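Local coordinates for conserved Protein MTH1675 (Methanothermobacter thermautotrophicus, PDB 1T57) that binds flavin mononucleotide and magnesium ions and is related to the C-terminal alpha/beta domain of pyruvate kinase, its cellular function being unknown, at residues T80-A83 with G84-E87. Sequence-based numbering, arbitrary orientation.
Sequences THHA and GFRE. With FMN (flavin mononucleotide), chain E.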
# COMPACT_ATOMS: atom_id res chain seq x y z
N THR A 80 -17.34 -22.09 -9.30
CA THR A 80 -16.34 -23.02 -8.81
C THR A 80 -15.03 -22.25 -8.65
O THR A 80 -15.00 -21.02 -8.82
CB THR A 80 -16.16 -24.17 -9.82
OG1 THR A 80 -14.92 -24.84 -9.57
CG2 THR A 80 -16.17 -23.64 -11.24
N HIS A 81 -13.96 -22.96 -8.29
CA HIS A 81 -12.64 -22.33 -8.14
C HIS A 81 -12.09 -21.93 -9.50
O HIS A 81 -12.50 -22.49 -10.53
CB HIS A 81 -11.68 -23.31 -7.49
CG HIS A 81 -11.74 -23.32 -6.00
ND1 HIS A 81 -11.09 -24.27 -5.24
CD2 HIS A 81 -12.36 -22.49 -5.13
CE1 HIS A 81 -11.32 -24.02 -3.96
NE2 HIS A 81 -12.08 -22.95 -3.87
N HIS A 82 -11.17 -20.97 -9.52
CA HIS A 82 -10.59 -20.52 -10.79
C HIS A 82 -9.61 -21.59 -11.22
O HIS A 82 -9.12 -22.33 -10.38
CB HIS A 82 -9.86 -19.19 -10.64
CG HIS A 82 -8.56 -19.27 -9.90
ND1 HIS A 82 -8.45 -19.07 -8.54
CD2 HIS A 82 -7.29 -19.44 -10.35
CE1 HIS A 82 -7.18 -19.11 -8.19
NE2 HIS A 82 -6.45 -19.34 -9.27
N ALA A 83 -9.33 -21.66 -12.51
CA ALA A 83 -8.39 -22.64 -13.03
C ALA A 83 -7.03 -22.25 -12.49
O ALA A 83 -6.66 -21.08 -12.51
CB ALA A 83 -8.38 -22.59 -14.56
N GLY A 84 -6.28 -23.23 -11.99
CA GLY A 84 -4.98 -22.91 -11.46
C GLY A 84 -4.98 -22.75 -9.96
O GLY A 84 -3.93 -22.54 -9.36
N PHE A 85 -6.16 -22.87 -9.34
CA PHE A 85 -6.25 -22.73 -7.89
C PHE A 85 -5.42 -23.81 -7.20
O PHE A 85 -4.77 -23.55 -6.19
CB PHE A 85 -7.69 -22.86 -7.42
CG PHE A 85 -7.85 -22.66 -5.94
CD1 PHE A 85 -7.66 -21.40 -5.38
CD2 PHE A 85 -8.14 -23.73 -5.10
CE1 PHE A 85 -7.77 -21.21 -4.02
CE2 PHE A 85 -8.26 -23.54 -3.72
CZ PHE A 85 -8.07 -22.28 -3.18
N ARG A 86 -5.41 -25.01 -7.76
CA ARG A 86 -4.64 -26.10 -7.16
C ARG A 86 -3.45 -26.49 -8.04
O ARG A 86 -2.34 -26.61 -7.55
CB ARG A 86 -5.56 -27.29 -6.92
CG ARG A 86 -5.41 -27.90 -5.54
CD ARG A 86 -5.63 -26.90 -4.40
NE ARG A 86 -6.98 -26.95 -3.86
CZ ARG A 86 -7.28 -26.65 -2.60
NH1 ARG A 86 -6.31 -26.28 -1.76
NH2 ARG A 86 -8.54 -26.69 -2.18
N GLU A 87 -3.68 -26.68 -9.34
CA GLU A 87 -2.61 -27.03 -10.27
C GLU A 87 -2.63 -26.17 -11.54
O GLU A 87 -3.68 -25.94 -12.12
CB GLU A 87 -2.71 -28.51 -10.65
CG GLU A 87 -2.73 -29.44 -9.46
CD GLU A 87 -2.42 -30.87 -9.85
OE1 GLU A 87 -3.12 -31.39 -10.75
OE2 GLU A 87 -1.48 -31.46 -9.28
N1 FMN E . -13.83 -22.24 1.25
C2 FMN E . -13.16 -21.74 2.36
O2 FMN E . -13.22 -22.32 3.43
N3 FMN E . -12.53 -20.52 2.37
C4 FMN E . -12.37 -19.82 1.21
O4 FMN E . -11.91 -18.67 1.25
C4A FMN E . -13.06 -20.28 0.08
N5 FMN E . -12.97 -19.58 -1.10
C5A FMN E . -13.87 -19.88 -2.10
C6 FMN E . -13.78 -19.15 -3.28
C7 FMN E . -14.54 -19.47 -4.36
C7M FMN E . -14.32 -18.67 -5.60
C8 FMN E . -15.03 -20.77 -4.46
C8M FMN E . -15.78 -21.22 -5.70
C9 FMN E . -15.10 -21.54 -3.30
C9A FMN E . -14.61 -21.06 -2.08
N10 FMN E . -14.47 -21.93 -0.98
C10 FMN E . -13.84 -21.45 0.14
C1' FMN E . -15.21 -23.25 -0.88
C2' FMN E . -16.67 -22.98 -0.63
O2' FMN E . -16.77 -22.11 0.51
C3' FMN E . -17.40 -24.26 -0.30
O3' FMN E . -16.80 -24.92 0.78
C4' FMN E . -17.87 -25.21 -1.42
O4' FMN E . -18.72 -26.11 -0.75
C5' FMN E . -17.00 -26.22 -2.13
O5' FMN E . -17.96 -26.96 -2.85
P FMN E . -18.18 -28.56 -2.90
O1P FMN E . -19.07 -28.82 -4.07
O2P FMN E . -18.82 -29.12 -1.62
O3P FMN E . -16.79 -29.17 -3.13
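F85 carries its ring anti to its own backbone N (chi1 -177°), while H81 turns CG anti to its carbonyl carbon, so that the H81 ring lies between the flavin and the phenyl ring of F85. The backbone that makes this possible is a type II beta turn running from H82 to F85, in the loop between strand 75-79 and helix 95-104. F85 N closes the turn on H82 O at 3.2 Å; the bond is somewhat bent, and the donor stands above the carbonyl plane. G84 occupies the third position of the turn, in a conformation (phi 98°) that glycine reaches easily because it has no CB to press on A83 O.

H81, H82 and F85 form an aromatic cluster. Between H81 and F85 the rings are oblique, with planes at 46° and centroids 3.9 Å apart. The ND1-CE1 side of the imidazole lies against the CD2-CE2 side of the phenyl ring, and CE1 of H81 is 3.1 Å from CE2 of F85. The H82 ring is approached differently: CB of F85 sits over its face in a CH-pi contact, 4.0 Å from the ring centroid, whereas CE1 of H82 reaches the edge of the phenyl ring. H113 joins both histidines and F85 from another loop and accepts a hydrogen bond from H82 N at its NE2. Beyond the turn, the guanidinium of R86 has CE2 of F85 above one face.

H81 connects this cluster to the cofactor. Its ND1 is hydrogen-bonded to E92, which helps fix the ring's rotation, and the opposite edge, CD2 and NE2, points at the face of the dimethylbenzene ring of the isoalloxazine, where CD2 of H81 comes within 3.2 Å of flavin C8.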